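Local atomic coordinates of 6-phospho-alpha-glucosidase (Merdibacter massiliensis, PDB entry 6VC6), a protein that hydrolyses 6-phospho-alpha-glucosides, probably through the NAD- and metal-dependent mechanism of family 4 glycosyl hydrolases. Residues 20-24 with 51-56. Numbering follows the deposited sequence.
Sequences LKSFV and FGKILF
Leu-20 meets Gly-52, with 6.6 Å between their CA atoms, where segments 20-24 and 51-56 run nearly parallel, their axes inclined at 17° and 10.6 Å apart at closest approach. Leu-20 is a knob in the hole formed by Phe-51, Gly-52, Leu-55 and Phe-56. Its CG lies anti to the carbonyl carbon (chi1 -52°), which points the branched end into the hole, where the methyls part: CD1 rests 3.7 Å from Gly-52 CA, where a beta carbon would clash, and CD2 lies 3.7 Å from CZ of Phe-56. The Leu-20 and Phe-56 side chains cross at about a right angle. Farther round the same ring, Val-24 CG2 comes up to the edge, near the ring plane, 4.0 Å from Phe-56 CE1. Leu-55 sends CD2 against the Leu-20 backbone, 3.6 Å from Leu-20 O, while the aliphatic part of Lys-21 reaches the edge of Phe-51, its CD 4.3 Å from Phe-51 CZ. Phe-56 also packs on Leu-35 of strand 32-38 and stacks edge-to-face with Phe-65. An alanine in place of Phe-56 would probably leave Leu-20 CD2 and Val-24 CG2 without their aromatic partner and open a gap between the helices above Leu-35. No hydrogen bond links the segments, so dispersion and burial of apolar surface join helices 16-25 and 42-59 of the Rossmann-type NAD-binding domain over its parallel strands.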
loop_
_atom_site.group_PDB
_atom_site.type_symbol
_atom_site.label_atom_id
_atom_site.label_comp_id
_atom_site.label_asym_id
_atom_site.label_seq_id
_atom_site.Cartn_x
_atom_site.Cartn_y
_atom_site.Cartn_z
ATOM N N LEU A 20 6.215 -13.422 -9.634
ATOM C CA LEU A 20 6.617 -14.728 -10.146
ATOM C C LEU A 20 8.122 -14.795 -10.372
ATOM O O LEU A 20 8.747 -15.837 -10.140
ATOM C CB LEU A 20 5.866 -15.039 -11.441
ATOM C CG LEU A 20 4.343 -14.899 -11.402
ATOM C CD1 LEU A 20 3.735 -15.294 -12.739
ATOM C CD2 LEU A 20 3.753 -15.733 -10.275
ATOM N N LYS A 21 8.722 -13.691 -10.826
ATOM C CA LYS A 21 10.168 -13.667 -11.011
ATOM C C LYS A 21 10.901 -13.578 -9.679
ATOM O O LYS A 21 12.024 -14.081 -9.556
ATOM C CB LYS A 21 10.560 -12.499 -11.918
ATOM C CG LYS A 21 10.123 -12.672 -13.364
ATOM C CD LYS A 21 9.588 -11.372 -13.945
ATOM C CE LYS A 21 10.630 -10.673 -14.800
ATOM N NZ LYS A 21 10.007 -9.692 -15.731
ATOM N N SER A 22 10.287 -12.948 -8.674
ATOM C CA SER A 22 10.906 -12.885 -7.355
ATOM C C SER A 22 10.876 -14.244 -6.667
ATOM O O SER A 22 11.844 -14.629 -6.000
ATOM C CB SER A 22 10.207 -11.832 -6.496
ATOM O OG SER A 22 10.432 -10.528 -7.001
ATOM N N PHE A 23 9.772 -14.984 -6.816
ATOM C CA PHE A 23 9.691 -16.327 -6.251
ATOM C C PHE A 23 10.794 -17.228 -6.790
ATOM O O PHE A 23 11.261 -18.130 -6.085
ATOM C CB PHE A 23 8.321 -16.942 -6.546
ATOM C CG PHE A 23 7.199 -16.346 -5.743
ATOM C CD1 PHE A 23 7.392 -15.972 -4.424
ATOM C CD2 PHE A 23 5.947 -16.165 -6.309
ATOM C CE1 PHE A 23 6.357 -15.429 -3.683
ATOM C CE2 PHE A 23 4.909 -15.621 -5.574
ATOM C CZ PHE A 23 5.116 -15.252 -4.260
ATOM N N VAL A 24 11.222 -16.998 -8.033
ATOM C CA VAL A 24 12.311 -17.780 -8.605
ATOM C C VAL A 24 13.646 -17.364 -7.998
ATOM O O VAL A 24 14.499 -18.209 -7.699
ATOM C CB VAL A 24 12.315 -17.635 -10.139
ATOM C CG1 VAL A 24 13.612 -18.167 -10.728
ATOM C CG2 VAL A 24 11.114 -18.348 -10.743
ATOM N N PHE A 51 2.214 -16.849 -18.830
ATOM C CA PHE A 51 3.610 -16.448 -18.698
ATOM C C PHE A 51 4.274 -17.165 -17.531
ATOM O O PHE A 51 5.441 -17.566 -17.620
ATOM C CB PHE A 51 3.707 -14.931 -18.523
ATOM C CG PHE A 51 5.012 -14.468 -17.934
ATOM C CD1 PHE A 51 5.106 -14.146 -16.589
ATOM C CD2 PHE A 51 6.141 -14.353 -18.726
ATOM C CE1 PHE A 51 6.305 -13.722 -16.046
ATOM C CE2 PHE A 51 7.342 -13.927 -18.189
ATOM C CZ PHE A 51 7.424 -13.612 -16.846
ATOM N N GLY A 52 3.544 -17.338 -16.428
ATOM C CA GLY A 52 4.111 -18.021 -15.277
ATOM C C GLY A 52 4.406 -19.483 -15.551
ATOM O O GLY A 52 5.413 -20.019 -15.081
ATOM N N LYS A 53 3.537 -20.147 -16.317
ATOM C CA LYS A 53 3.764 -21.552 -16.640
ATOM C C LYS A 53 5.036 -21.730 -17.458
ATOM O O LYS A 53 5.767 -22.711 -17.277
ATOM C CB LYS A 53 2.558 -22.123 -17.384
ATOM C CG LYS A 53 1.315 -22.266 -16.519
ATOM C CD LYS A 53 0.469 -23.453 -16.949
ATOM C CE LYS A 53 -0.282 -23.160 -18.236
ATOM N NZ LYS A 53 -0.930 -24.382 -18.788
ATOM N N ILE A 54 5.280 -20.813 -18.383
ATOM C CA ILE A 54 6.524 -20.843 -19.127
ATOM C C ILE A 54 7.713 -20.571 -18.224
ATOM O O ILE A 54 8.720 -21.259 -18.290
ATOM C CB ILE A 54 6.528 -19.816 -20.269
ATOM C CG1 ILE A 54 5.452 -20.148 -21.285
ATOM C CG2 ILE A 54 7.870 -19.802 -20.968
ATOM C CD1 ILE A 54 5.283 -19.077 -22.329
ATOM N N LEU A 55 7.583 -19.566 -17.371
ATOM C CA LEU A 55 8.678 -19.175 -16.499
ATOM C C LEU A 55 9.031 -20.259 -15.503
ATOM O O LEU A 55 10.186 -20.580 -15.301
ATOM C CB LEU A 55 8.313 -17.897 -15.755
ATOM C CG LEU A 55 9.202 -17.498 -14.586
ATOM C CD1 LEU A 55 10.406 -16.721 -15.078
ATOM C CD2 LEU A 55 8.415 -16.686 -13.572
ATOM N N PHE A 56 8.012 -20.832 -14.887
ATOM C CA PHE A 56 8.212 -21.883 -13.910
ATOM C C PHE A 56 8.777 -23.157 -14.524
ATOM O O PHE A 56 9.599 -23.834 -13.919
ATOM C CB PHE A 56 6.952 -22.112 -13.087
ATOM C CG PHE A 56 6.562 -20.924 -12.260
ATOM C CD1 PHE A 56 7.525 -20.187 -11.598
ATOM C CD2 PHE A 56 5.249 -20.533 -12.158
ATOM C CE1 PHE A 56 7.179 -19.090 -10.840
ATOM C CE2 PHE A 56 4.895 -19.436 -11.404
ATOM C CZ PHE A 56 5.860 -18.714 -10.746
#